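Local coordinates for protein dephospho-CoA kinase (Legionella pneumophila subsp. pneumophila, PDB 4TTR) that probably catalyses the last step of coenzyme A biosynthesis, transferring a phosphate from ATP to the 3'-hydroxyl of dephospho-CoA, at residues A33-F36 with S37-G40; Y45-K48 with I49-L53; Q62-I65 with S66-S70; S92-R95 with L96-E99; H204-Y207 with L208-K212. One frame throughout, in Å; residues are numbered along the deposited sequence. Where two conformers were deposited one is given.

Interaction 1 of 5, residues A33-F36 with S37-G40; sequences AEFF and SELG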
loop_
_atom_site.group_PDB
_atom_site.type_symbol
_atom_site.label_atom_id
_atom_site.label_comp_id
_atom_site.label_asym_id
_atom_site.label_seq_id
_atom_site.Cartn_x
_atom_site.Cartn_y
_atom_site.Cartn_z
ATOM N N ALA A 33 -2.108 -4.806 8.394
ATOM C CA ALA A 33 -2.530 -5.867 7.484
ATOM C C ALA A 33 -2.401 -7.234 8.147
ATOM O O ALA A 33 -3.282 -8.082 8.009
ATOM C CB ALA A 33 -1.718 -5.824 6.202
ATOM N N GLU A 34 -1.309 -7.440 8.876
ATOM C CA GLU A 34 -1.075 -8.709 9.556
ATOM C C GLU A 34 -2.139 -8.962 10.624
ATOM O O GLU A 34 -2.616 -10.086 10.778
ATOM C CB GLU A 34 0.328 -8.731 10.179
ATOM C CG GLU A 34 0.675 -10.014 10.934
ATOM C CD GLU A 34 0.639 -11.260 10.058
ATOM O OE1 GLU A 34 0.566 -12.376 10.616
ATOM O OE2 GLU A 34 0.692 -11.130 8.815
ATOM N N PHE A 35 -2.516 -7.918 11.357
ATOM C CA PHE A 35 -3.540 -8.060 12.388
ATOM C C PHE A 35 -4.880 -8.439 11.757
ATOM O O PHE A 35 -5.594 -9.288 12.285
ATOM C CB PHE A 35 -3.672 -6.771 13.214
ATOM C CG PHE A 35 -2.609 -6.611 14.280
ATOM C CD1 PHE A 35 -2.234 -7.679 15.079
ATOM C CD2 PHE A 35 -1.984 -5.389 14.476
ATOM C CE1 PHE A 35 -1.264 -7.533 16.052
ATOM C CE2 PHE A 35 -1.007 -5.237 15.449
ATOM C CZ PHE A 35 -0.648 -6.310 16.236
ATOM N N PHE A 36 -5.218 -7.826 10.625
ATOM C CA PHE A 36 -6.425 -8.210 9.894
ATOM C C PHE A 36 -6.315 -9.652 9.417
ATOM O O PHE A 36 -7.283 -10.418 9.475
ATOM C CB PHE A 36 -6.670 -7.278 8.704
ATOM C CG PHE A 36 -7.398 -6.020 9.069
ATOM C CD1 PHE A 36 -8.749 -6.054 9.370
ATOM C CD2 PHE A 36 -6.732 -4.806 9.131
ATOM C CE1 PHE A 36 -9.424 -4.900 9.722
ATOM C CE2 PHE A 36 -7.405 -3.649 9.479
ATOM C CZ PHE A 36 -8.751 -3.696 9.773
ATOM N N SER A 37 -5.124 -10.017 8.961
ATOM C CA SER A 37 -4.862 -11.369 8.487
ATOM C C SER A 37 -5.119 -12.373 9.603
ATOM O O SER A 37 -5.729 -13.422 9.394
ATOM C CB SER A 37 -3.416 -11.486 7.992
ATOM O OG SER A 37 -3.280 -12.539 7.058
ATOM N N GLU A 38 -4.653 -12.029 10.797
ATOM C CA GLU A 38 -4.737 -12.925 11.936
ATOM C C GLU A 38 -6.159 -13.024 12.486
ATOM O O GLU A 38 -6.449 -13.895 13.303
ATOM C CB GLU A 38 -3.767 -12.465 13.023
ATOM C CG GLU A 38 -2.308 -12.643 12.625
ATOM C CD GLU A 38 -1.344 -11.941 13.563
ATOM O OE1 GLU A 38 -1.799 -11.349 14.563
ATOM O OE2 GLU A 38 -0.125 -11.986 13.303
ATOM N N LEU A 39 -7.041 -12.137 12.031
ATOM C CA LEU A 39 -8.462 -12.218 12.372
ATOM C C LEU A 39 -9.229 -13.020 11.324
ATOM O O LEU A 39 -10.458 -13.052 11.333
ATOM C CB LEU A 39 -9.063 -10.819 12.507
ATOM C CG LEU A 39 -8.638 -10.048 13.758
ATOM C CD1 LEU A 39 -8.963 -8.568 13.620
ATOM C CD2 LEU A 39 -9.301 -10.630 15.003
ATOM N N GLY A 40 -8.493 -13.653 10.414
ATOM C CA GLY A 40 -9.083 -14.527 9.421
ATOM C C GLY A 40 -9.546 -13.805 8.173
ATOM O O GLY A 40 -10.300 -14.364 7.376
#
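Ala33 receives the amide of Ser37 on its carbonyl oxygen, Ser37 N lying 2.8 Å from Ala33 O, in the last regular turns of helix 29-38, which leads away from the P-loop. Its small methyl group points away from the 37-40 segment and suits the buried side of the helix, next to Glu125 of strand 122-125. Glu34 O accepts Glu38 N at 2.8 Å. The Glu34 side chain starts with CG anti to the backbone N (chi1 179°) and bends at chi2 (61°), which carries its carboxylate to that of Glu38, the planes almost at right angles. The 2.8 Å between Glu34 OE1 and Glu38 OE2 is doubtful, because Glu34 was modelled in two conformers. The Phe35 ring lies between Glu38, whose OE1 approaches Phe35 CD1 obliquely at 3.7 Å, and Lys197 and Val200 of helix 192-213. Phe36 sends its ring into the core, against Leu123 and Val200, while Phe36 O takes Leu39 N at 3.1 Å; the bond from the same amide to Phe35 O is weak. Phe36 O further accepts Ile41 N in a Schellman motif, with Gly40 N bonded to Ser37 O at 3.0 Å. Glycine fits there because the positive phi, 87°, would jam a CB against the preceding carbonyl. Backbone bonds thus hold the helix end, whereas two like charges so close would probably disfavour this Glu34 conformer.

Interaction 2 of 5, residues Y45-K48 with I49-L53; sequences YADK and IAKEL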
loop_
_atom_site.group_PDB
_atom_site.type_symbol
_atom_site.label_atom_id
_atom_site.label_comp_id
_atom_site.label_asym_id
_atom_site.label_seq_id
_atom_site.Cartn_x
_atom_site.Cartn_y
_atom_site.Cartn_z
ATOM N N TYR A 45 -2.341 -8.180 -1.317
ATOM C CA TYR A 45 -1.233 -7.227 -1.325
ATOM C C TYR A 45 -0.864 -6.811 -2.742
ATOM O O TYR A 45 -0.184 -7.549 -3.452
ATOM C CB TYR A 45 -0.008 -7.829 -0.637
ATOM C CG TYR A 45 -0.234 -8.193 0.810
ATOM C CD1 TYR A 45 -0.071 -7.250 1.818
ATOM C CD2 TYR A 45 -0.607 -9.480 1.171
ATOM C CE1 TYR A 45 -0.277 -7.580 3.146
ATOM C CE2 TYR A 45 -0.814 -9.820 2.494
ATOM C CZ TYR A 45 -0.649 -8.869 3.478
ATOM O OH TYR A 45 -0.858 -9.210 4.794
ATOM N N ALA A 46 -1.307 -5.625 -3.148
ATOM C CA ALA A 46 -1.039 -5.134 -4.495
ATOM C C ALA A 46 0.457 -4.967 -4.734
ATOM O O ALA A 46 0.927 -5.090 -5.861
ATOM C CB ALA A 46 -1.754 -3.820 -4.735
ATOM N N ASP A 47 1.200 -4.687 -3.668
ATOM C CA ASP A 47 2.645 -4.515 -3.763
ATOM C C ASP A 47 3.332 -5.846 -4.039
ATOM O O ASP A 47 4.289 -5.910 -4.813
ATOM C CB ASP A 47 3.193 -3.891 -2.477
ATOM C CG ASP A 47 4.692 -3.641 -2.537
ATOM O OD1 ASP A 47 5.254 -3.596 -3.652
ATOM O OD2 ASP A 47 5.305 -3.475 -1.460
ATOM N N LYS A 48 2.843 -6.908 -3.405
ATOM C CA LYS A 48 3.402 -8.239 -3.609
ATOM C C LYS A 48 3.126 -8.721 -5.024
ATOM O O LYS A 48 3.958 -9.390 -5.638
ATOM C CB LYS A 48 2.821 -9.234 -2.607
ATOM C CG LYS A 48 3.260 -9.015 -1.173
ATOM C CD LYS A 48 2.667 -10.077 -0.257
ATOM C CE LYS A 48 3.021 -9.829 1.201
ATOM N NZ LYS A 48 4.473 -10.008 1.467
ATOM N N ILE A 49 1.943 -8.386 -5.526
ATOM C CA ILE A 49 1.543 -8.757 -6.875
ATOM C C ILE A 49 2.400 -8.005 -7.891
ATOM O O ILE A 49 2.814 -8.568 -8.903
ATOM C CB ILE A 49 0.044 -8.463 -7.110
ATOM C CG1 ILE A 49 -0.808 -9.343 -6.192
ATOM C CG2 ILE A 49 -0.345 -8.716 -8.565
ATOM C CD1 ILE A 49 -2.260 -8.936 -6.114
ATOM N N ALA A 50 2.673 -6.735 -7.608
ATOM C CA ALA A 50 3.499 -5.917 -8.486
ATOM C C ALA A 50 4.904 -6.499 -8.614
ATOM O O ALA A 50 5.469 -6.529 -9.702
ATOM C CB ALA A 50 3.561 -4.490 -7.971
ATOM N N LYS A 51 5.465 -6.960 -7.501
ATOM C CA LYS A 51 6.786 -7.576 -7.525
ATOM C C LYS A 51 6.765 -8.868 -8.325
ATOM O O LYS A 51 7.672 -9.129 -9.114
ATOM C CB LYS A 51 7.285 -7.857 -6.109
ATOM C CG LYS A 51 7.771 -6.632 -5.360
ATOM C CD LYS A 51 8.552 -7.041 -4.123
ATOM C CE LYS A 51 8.789 -5.867 -3.189
ATOM N NZ LYS A 51 9.464 -6.299 -1.930
ATOM N N GLU A 52 5.731 -9.676 -8.108
ATOM C CA GLU A 52 5.576 -10.919 -8.845
ATOM C C GLU A 52 5.570 -10.631 -10.338
ATOM O O GLU A 52 6.312 -11.249 -11.099
ATOM C CB GLU A 52 4.287 -11.645 -8.439
ATOM C CG GLU A 52 3.993 -12.894 -9.271
ATOM C CD GLU A 52 2.639 -13.510 -8.959
ATOM O OE1 GLU A 52 2.196 -14.388 -9.732
ATOM O OE2 GLU A 52 2.016 -13.120 -7.948
ATOM N N LEU A 53 4.743 -9.675 -10.747
ATOM C CA LEU A 53 4.545 -9.383 -12.164
ATOM C C LEU A 53 5.657 -8.526 -12.765
ATOM O O LEU A 53 5.563 -8.108 -13.918
ATOM C CB LEU A 53 3.197 -8.694 -12.367
ATOM C CG LEU A 53 2.001 -9.612 -12.128
ATOM C CD1 LEU A 53 0.714 -8.815 -12.049
ATOM C CD2 LEU A 53 1.918 -10.658 -13.231
HETATM O O HOH W 1 2.170 -11.970 -5.450
#
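Helix 46-52 starts directly from the edge strand 42-45 of the parallel sheet, and Tyr45, at its N-cap position, already gives it a first backbone bond: Ile49 N donates to Tyr45 O at 3.1 Å. The side chain of Ile49 folds back over the same oxygen, CG1 being 3.3 Å from Tyr45 O, since CG1 lies anti to its own carbonyl carbon and beside its backbone N (chi1 -64°). The side chain also packs on Lys109 and Gln113 of helix 92-115, and this buried position between two helices suits a branched apolar chain. Lys48 runs back along the helix and lays CE over one face of the Tyr45 ring, 3.6 Å above its plane and offset toward the rim. Ala50 brings only a methyl, its CB 3.4 Å from Ala46 O, on a side near a bound phosphate ion that probably came from the crystallisation liquor. Asp47 and Lys51 stand one turn apart with opposite charges that do not meet, Asp47 OD2 and Lys51 NZ being 5.0 Å apart. Between Lys48 and Glu52 a water donates to Glu52 OE2 at 2.8 Å, and weakly to Lys48 O, which also accepts Glu52 N. Asp47 and Lys51 would therefore attract each other at most loosely; the contacts that do form are the backbone bonds, the packing of Ile49 and the water between Lys48 O and Glu52 OE2.

Interaction 3 of 5, residues Q62-I65 with S66-S70; sequences QDII and SHFGS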
loop_
_atom_site.group_PDB
_atom_site.type_symbol
_atom_site.label_atom_id
_atom_site.label_comp_id
_atom_site.label_asym_id
_atom_site.label_seq_id
_atom_site.Cartn_x
_atom_site.Cartn_y
_atom_site.Cartn_z
ATOM N N GLN A 62 10.292 -6.167 -18.645
ATOM C CA GLN A 62 10.951 -5.751 -19.876
ATOM C C GLN A 62 10.657 -4.287 -20.204
ATOM O O GLN A 62 11.557 -3.543 -20.595
ATOM C CB GLN A 62 10.518 -6.651 -21.038
ATOM C CG GLN A 62 11.059 -8.082 -20.941
ATOM C CD GLN A 62 10.266 -9.088 -21.765
ATOM O OE1 GLN A 62 9.258 -8.749 -22.384
ATOM N NE2 GLN A 62 10.726 -10.335 -21.773
ATOM N N ASP A 63 9.402 -3.877 -20.044
ATOM C CA ASP A 63 8.998 -2.510 -20.360
ATOM C C ASP A 63 9.608 -1.504 -19.388
ATOM O O ASP A 63 9.947 -0.386 -19.774
ATOM C CB ASP A 63 7.476 -2.380 -20.342
ATOM C CG ASP A 63 6.799 -3.262 -21.373
ATOM O OD1 ASP A 63 7.464 -3.673 -22.346
ATOM O OD2 ASP A 63 5.593 -3.536 -21.210
ATOM N N ILE A 64 9.731 -1.903 -18.128
ATOM C CA ILE A 64 10.334 -1.064 -17.102
ATOM C C ILE A 64 11.802 -0.777 -17.427
ATOM O O ILE A 64 12.245 0.372 -17.369
ATOM C CB ILE A 64 10.215 -1.731 -15.708
ATOM C CG1 ILE A 64 8.775 -1.621 -15.207
ATOM C CG2 ILE A 64 11.148 -1.073 -14.689
ATOM C CD1 ILE A 64 8.460 -2.494 -14.009
ATOM N N ILE A 65 12.548 -1.818 -17.778
ATOM C CA ILE A 65 13.973 -1.675 -18.069
ATOM C C ILE A 65 14.195 -0.914 -19.371
ATOM O O ILE A 65 15.133 -0.124 -19.481
ATOM C CB ILE A 65 14.659 -3.051 -18.134
ATOM C CG1 ILE A 65 14.680 -3.668 -16.737
ATOM C CG2 ILE A 65 16.089 -2.941 -18.672
ATOM C CD1 ILE A 65 14.949 -5.151 -16.726
ATOM N N SER A 66 13.339 -1.142 -20.359
ATOM C CA SER A 66 13.445 -0.420 -21.618
ATOM C C SER A 66 13.117 1.055 -21.403
ATOM O O SER A 66 13.722 1.934 -22.016
ATOM C CB SER A 66 12.515 -1.025 -22.672
ATOM O OG SER A 66 11.274 -0.345 -22.714
ATOM N N HIS A 67 12.163 1.321 -20.517
ATOM C CA HIS A 67 11.720 2.685 -20.245
ATOM C C HIS A 67 12.742 3.484 -19.440
ATOM O O HIS A 67 13.119 4.591 -19.825
ATOM C CB HIS A 67 10.387 2.659 -19.497
ATOM C CG HIS A 67 9.792 4.013 -19.273
ATOM N ND1 HIS A 67 9.148 4.717 -20.267
ATOM C CD2 HIS A 67 9.741 4.792 -18.166
ATOM C CE1 HIS A 67 8.724 5.870 -19.783
ATOM N NE2 HIS A 67 9.073 5.943 -18.511
ATOM N N PHE A 68 13.184 2.923 -18.320
ATOM C CA PHE A 68 14.090 3.631 -17.426
ATOM C C PHE A 68 15.551 3.420 -17.800
ATOM O O PHE A 68 16.410 4.212 -17.420
ATOM C CB PHE A 68 13.858 3.191 -15.981
ATOM C CG PHE A 68 12.545 3.649 -15.411
ATOM C CD1 PHE A 68 12.294 4.997 -15.207
ATOM C CD2 PHE A 68 11.566 2.731 -15.067
ATOM C CE1 PHE A 68 11.084 5.421 -14.675
ATOM C CE2 PHE A 68 10.356 3.148 -14.536
ATOM C CZ PHE A 68 10.114 4.493 -14.340
ATOM N N GLY A 69 15.833 2.351 -18.538
ATOM C CA GLY A 69 17.182 2.092 -19.009
ATOM C C GLY A 69 17.960 1.177 -18.084
ATOM O O GLY A 69 17.427 0.670 -17.102
ATOM N N SER A 70 19.235 0.992 -18.395
ATOM C CA SER A 70 20.077 0.018 -17.715
ATOM C C SER A 70 20.321 0.320 -16.237
ATOM O O SER A 70 20.725 -0.567 -15.486
ATOM C CB SER A 70 21.423 -0.080 -18.438
ATOM O OG SER A 70 22.007 1.202 -18.595
HETATM O O HOH W 2 10.245 -3.383 -23.915
#
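This is a surface contact within the last turns of helix 59-68, where Ile64 meets Phe68 one turn on and the chain leaves helical geometry at Gly69. Ile64 CG2 comes up at the edge of the Phe68 ring, in its plane, 3.8 Å from CD2 of Phe68. The torsions arrange this: CG2 of Ile64 sits beside its carbonyl carbon, and the phenyl ring swings back toward the turn before it, CG beside the backbone N of Phe68 (chi1 -69°). Both side chains face apolar partners on helix 81-90, Ile64 against Ile84 and Phe68 against Ile87, and Ile64 also reaches Leu98 and Leu101 of helix 92-115. His67 stands with its edge over the other aromatic group: its CD2 is 3.7 Å above the Phe68 ring, over the centre. Its imidazole stacks on Trp97, and His67 NE2 bonds to Glu94 OE2, both of helix 92-115, so a histidine serves here as a flat group with a polar edge. Phe68 N reaches Ile64 O at 2.9 Å in a nearly straight bond of 170°, and Asp63 O accepts His67 N at the same length. Gly69 N donates to Ile65 O at 2.7 Å, from above the carbonyl plane; a positive phi of 94° suits glycine, whose missing CB leaves the preceding carbonyl undisturbed. The chemistry implies an amphipathic end: aromatic and aliphatic groups fix it to two helices, while the other side carries Asp63 and Ser66, where a water bonds to Asp63 OD1 and only weakly to Ser66 OG.

Interaction 4 of 5, residues S92-R95 with L96-E99; sequences SNER and LWLE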
loop_
_atom_site.group_PDB
_atom_site.type_symbol
_atom_site.label_atom_id
_atom_site.label_comp_id
_atom_site.label_asym_id
_atom_site.label_seq_id
_atom_site.Cartn_x
_atom_site.Cartn_y
_atom_site.Cartn_z
ATOM N N SER A 92 6.590 12.511 -10.712
ATOM C CA SER A 92 5.179 12.138 -10.710
ATOM C C SER A 92 4.733 11.570 -12.056
ATOM O O SER A 92 3.875 10.687 -12.110
ATOM C CB SER A 92 4.308 13.344 -10.343
ATOM O OG SER A 92 4.139 14.209 -11.452
ATOM N N ASN A 93 5.304 12.084 -13.142
ATOM C CA ASN A 93 4.969 11.586 -14.470
ATOM C C ASN A 93 5.394 10.134 -14.627
ATOM O O ASN A 93 4.785 9.381 -15.381
ATOM C CB ASN A 93 5.626 12.438 -15.558
ATOM C CG ASN A 93 4.980 13.804 -15.704
ATOM O OD1 ASN A 93 3.921 14.070 -15.135
ATOM N ND2 ASN A 93 5.611 14.672 -16.486
ATOM N N GLU A 94 6.445 9.749 -13.910
ATOM C CA GLU A 94 6.947 8.386 -13.974
ATOM C C GLU A 94 6.151 7.484 -13.045
ATOM O O GLU A 94 5.983 6.296 -13.321
ATOM C CB GLU A 94 8.435 8.340 -13.618
ATOM C CG GLU A 94 9.317 9.146 -14.553
ATOM C CD GLU A 94 9.411 8.558 -15.950
ATOM O OE1 GLU A 94 10.175 9.103 -16.773
ATOM O OE2 GLU A 94 8.730 7.551 -16.235
ATOM N N ARG A 95 5.666 8.045 -11.943
ATOM C CA ARG A 95 4.776 7.301 -11.065
ATOM C C ARG A 95 3.529 6.908 -11.832
ATOM O O ARG A 95 3.086 5.762 -11.773
ATOM C CB ARG A 95 4.394 8.114 -9.827
ATOM C CG ARG A 95 3.296 7.452 -9.013
ATOM C CD ARG A 95 3.293 7.904 -7.574
ATOM N NE ARG A 95 3.166 9.351 -7.463
ATOM C CZ ARG A 95 2.034 10.020 -7.650
ATOM N NH1 ARG A 95 0.919 9.375 -7.970
ATOM N NH2 ARG A 95 2.019 11.340 -7.524
ATOM N N LEU A 96 2.975 7.867 -12.564
ATOM C CA LEU A 96 1.762 7.631 -13.329
ATOM C C LEU A 96 2.017 6.656 -14.471
ATOM O O LEU A 96 1.180 5.799 -14.755
ATOM C CB LEU A 96 1.208 8.952 -13.864
ATOM C CG LEU A 96 0.516 9.812 -12.798
ATOM C CD1 LEU A 96 0.296 11.230 -13.293
ATOM C CD2 LEU A 96 -0.810 9.194 -12.374
ATOM N N TRP A 97 3.173 6.783 -15.119
ATOM C CA TRP A 97 3.526 5.877 -16.203
ATOM C C TRP A 97 3.569 4.447 -15.680
ATOM O O TRP A 97 2.993 3.541 -16.278
ATOM C CB TRP A 97 4.874 6.252 -16.828
ATOM C CG TRP A 97 5.287 5.307 -17.921
ATOM C CD1 TRP A 97 5.004 5.417 -19.253
ATOM C CD2 TRP A 97 6.042 4.096 -17.773
ATOM N NE1 TRP A 97 5.539 4.354 -19.940
ATOM C CE2 TRP A 97 6.181 3.531 -19.056
ATOM C CE3 TRP A 97 6.614 3.440 -16.680
ATOM C CZ2 TRP A 97 6.869 2.340 -19.276
ATOM C CZ3 TRP A 97 7.297 2.257 -16.901
ATOM C CH2 TRP A 97 7.418 1.720 -18.188
ATOM N N LEU A 98 4.242 4.256 -14.551
ATOM C CA LEU A 98 4.420 2.928 -13.984
ATOM C C LEU A 98 3.093 2.361 -13.488
ATOM O O LEU A 98 2.842 1.162 -13.604
ATOM C CB LEU A 98 5.436 2.968 -12.842
ATOM C CG LEU A 98 5.784 1.617 -12.213
ATOM C CD1 LEU A 98 6.327 0.650 -13.255
ATOM C CD2 LEU A 98 6.782 1.786 -11.078
ATOM N N GLU A 99 2.247 3.224 -12.938
ATOM C CA GLU A 99 0.951 2.793 -12.438
ATOM C C GLU A 99 0.058 2.391 -13.609
ATOM O O GLU A 99 -0.703 1.431 -13.514
ATOM C CB GLU A 99 0.298 3.899 -11.598
ATOM C CG GLU A 99 -0.864 3.424 -10.726
ATOM C CD GLU A 99 -2.165 3.268 -11.491
ATOM O OE1 GLU A 99 -2.366 4.009 -12.474
ATOM O OE2 GLU A 99 -2.989 2.407 -11.109
#
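Arg95 O accepts the amide of Glu99 at 2.9 Å, the shortest bond between 92-95 and 96-99 and a routine i to i+4 bond of helix 92-115. Leu98 N to Glu94 O and Leu96 N to Ser92 O follow at 3.0 Å each, and Trp97 N bonds to Asn93 O at 3.1 Å. The side chains add little direct bonding to each other. Leu96 curls back toward the preceding turn, its CG 3.5 Å from Ser92 O, because CG sits beside its own backbone N (chi1 -75°); it lies on the exposed side. Glu94 bends at its second torsion and brings OE2 to 4.1 Å from Trp97 CB, its carboxylate set obliquely to the indole, 73° between the planes; the polar partner of this OE2 is His67. In Trp97 the first torsion, with CG anti to the backbone N (chi1 178°), leads the indole away from 92-95 toward helix 59-68, where a broad flat side chain suits the imidazole it meets. Glu99 likewise leads away, and its OE2 bonds to ND1 of His134, a polar end that fits an acid. Among the neighbouring elements, helix 59-68 adjoins this turn through Phe68 on Glu94, and helix 81-90 through Ile88 on both Arg95 and Leu98, with Ile84 also on Leu98: two helices thus meet the first turns of the long helix 92-115.

Interaction 5 of 5, residues H204-Y207 with L208-K212; sequences HQKY and LREAK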
loop_
_atom_site.group_PDB
_atom_site.type_symbol
_atom_site.label_atom_id
_atom_site.label_comp_id
_atom_site.label_asym_id
_atom_site.label_seq_id
_atom_site.Cartn_x
_atom_site.Cartn_y
_atom_site.Cartn_z
ATOM N N HIS A 204 -12.364 -4.191 12.453
ATOM C CA HIS A 204 -12.794 -5.513 12.021
ATOM C C HIS A 204 -14.274 -5.742 12.334
ATOM O O HIS A 204 -15.039 -6.154 11.465
ATOM C CB HIS A 204 -11.920 -6.580 12.689
ATOM C CG HIS A 204 -12.420 -7.980 12.520
ATOM N ND1 HIS A 204 -12.462 -8.617 11.299
ATOM C CD2 HIS A 204 -12.874 -8.878 13.426
ATOM C CE1 HIS A 204 -12.935 -9.840 11.458
ATOM N NE2 HIS A 204 -13.191 -10.024 12.740
ATOM N N GLN A 205 -14.682 -5.450 13.565
ATOM C CA GLN A 205 -16.079 -5.613 13.958
ATOM C C GLN A 205 -16.977 -4.640 13.195
ATOM O O GLN A 205 -18.120 -4.958 12.881
ATOM C CB GLN A 205 -16.244 -5.411 15.468
ATOM C CG GLN A 205 -15.506 -6.437 16.319
ATOM C CD GLN A 205 -15.975 -7.862 16.070
ATOM O OE1 GLN A 205 -17.145 -8.102 15.773
ATOM N NE2 GLN A 205 -15.057 -8.816 16.186
ATOM N N LYS A 206 -16.459 -3.454 12.894
ATOM C CA LYS A 206 -17.202 -2.481 12.103
ATOM C C LYS A 206 -17.432 -2.986 10.678
ATOM O O LYS A 206 -18.535 -2.883 10.149
ATOM C CB LYS A 206 -16.459 -1.148 12.075
ATOM C CG LYS A 206 -17.234 -0.002 11.454
ATOM C CD LYS A 206 -16.330 1.207 11.254
ATOM C CE LYS A 206 -17.131 2.478 11.054
ATOM N NZ LYS A 206 -16.252 3.667 10.912
ATOM N N TYR A 207 -16.388 -3.533 10.060
ATOM C CA TYR A 207 -16.483 -4.026 8.687
ATOM C C TYR A 207 -17.384 -5.256 8.585
ATOM O O TYR A 207 -18.146 -5.391 7.628
ATOM C CB TYR A 207 -15.090 -4.357 8.138
ATOM C CG TYR A 207 -14.172 -3.161 7.995
ATOM C CD1 TYR A 207 -14.657 -1.931 7.579
ATOM C CD2 TYR A 207 -12.818 -3.268 8.274
ATOM C CE1 TYR A 207 -13.819 -0.842 7.445
ATOM C CE2 TYR A 207 -11.972 -2.184 8.145
ATOM C CZ TYR A 207 -12.477 -0.974 7.729
ATOM O OH TYR A 207 -11.635 0.110 7.602
ATOM N N LEU A 208 -17.290 -6.155 9.562
ATOM C CA LEU A 208 -18.197 -7.299 9.636
ATOM C C LEU A 208 -19.649 -6.834 9.676
ATOM O O LEU A 208 -20.499 -7.363 8.965
ATOM C CB LEU A 208 -17.904 -8.153 10.873
ATOM C CG LEU A 208 -16.658 -9.042 10.880
ATOM C CD1 LEU A 208 -16.576 -9.785 12.203
ATOM C CD2 LEU A 208 -16.661 -10.028 9.718
ATOM N N ARG A 209 -19.917 -5.842 10.518
ATOM C CA ARG A 209 -21.268 -5.321 10.685
ATOM C C ARG A 209 -21.793 -4.729 9.379
ATOM O O ARG A 209 -22.893 -5.053 8.942
ATOM C CB ARG A 209 -21.297 -4.266 11.794
ATOM C CG ARG A 209 -22.693 -3.820 12.198
ATOM C CD ARG A 209 -22.662 -2.716 13.244
ATOM N NE ARG A 209 -22.185 -1.449 12.700
ATOM C CZ ARG A 209 -22.890 -0.668 11.887
ATOM N NH1 ARG A 209 -24.111 -1.023 11.507
ATOM N NH2 ARG A 209 -22.371 0.468 11.445
ATOM N N GLU A 210 -20.996 -3.870 8.755
ATOM C CA GLU A 210 -21.418 -3.183 7.540
ATOM C C GLU A 210 -21.496 -4.107 6.323
ATOM O O GLU A 210 -22.354 -3.925 5.464
ATOM C CB GLU A 210 -20.479 -2.009 7.258
ATOM C CG GLU A 210 -20.883 -0.738 7.998
ATOM C CD GLU A 210 -19.768 0.290 8.082
ATOM O OE1 GLU A 210 -18.615 -0.043 7.734
ATOM O OE2 GLU A 210 -20.046 1.436 8.501
ATOM N N ALA A 211 -20.614 -5.098 6.244
ATOM C CA ALA A 211 -20.679 -6.074 5.157
ATOM C C ALA A 211 -21.924 -6.949 5.289
ATOM O O ALA A 211 -22.466 -7.430 4.296
ATOM C CB ALA A 211 -19.427 -6.941 5.136
ATOM N N LYS A 212 -22.373 -7.157 6.520
ATOM C CA LYS A 212 -23.529 -8.006 6.774
ATOM C C LYS A 212 -24.823 -7.379 6.256
ATOM O O LYS A 212 -25.707 -8.086 5.773
ATOM C CB LYS A 212 -23.651 -8.295 8.271
ATOM C CG LYS A 212 -24.884 -9.106 8.652
ATOM C CD LYS A 212 -24.952 -9.365 10.150
ATOM C CE LYS A 212 -23.729 -10.116 10.658
ATOM N NZ LYS A 212 -23.936 -10.657 12.029
#
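Tyr207 O takes the amide of Ala211 at 2.8 Å, and His204 O that of Leu208 at 2.9 Å and a nearly straight 168°, in regular alpha-helix near the end of the C-terminal helix 192-213. Gln205 O and Lys206 O are bonded likewise to Arg209 N and Glu210 N. The polar ends look partly elsewhere: Lys206 forms a salt bridge with Asp185 of the edge strand 185-188, and His204 ND1 bonds to Tyr121 OH. Lys206 and Glu210 lie side by side, pointing the same way, yet Lys206 NZ stays 5.0 Å from Glu210 OE2, which has a long, weak ion pair with Lys140. Glu210 OE1 is buried here with no polar partner in the model; it lies near the plane of the Tyr207 ring, at its edge. That ring packs edge-to-face on Tyr121, an aromatic suited to the buried side. Leu208 CG lies over one face of the His204 imidazole, offset toward the rim, in a CH-pi contact 4.1 Å from the ring centroid. The imidazole stands out from the helix and Leu208 leans back over it, CG beside its own backbone N (chi1 -74°), which brings Leu208 CD1 within 3.4 Å of His204 NE2.

All five are local contacts along helices, but their places differ. Interactions 1, 2 and 5 are partly buried beside the parallel sheet, whereas interactions 3 and 4 lie at the surface. Interactions 1 and 5 touch, bringing helices 29-38 and 192-213 together through Phe36 CZ to Tyr207 CE2 at 3.9 Å and Leu39 on His204; this meeting is mainly aromatic and aliphatic. Interactions 3 and 4 also touch, but through a mixed polar and aromatic pairing between helices 59-68 and 92-115. Interaction 2 reaches interaction 1 through Tyr45 OH on Ala33. Both 33-40 and 62-70 close helices at a positive-phi glycine, the former fitting a Schellman motif.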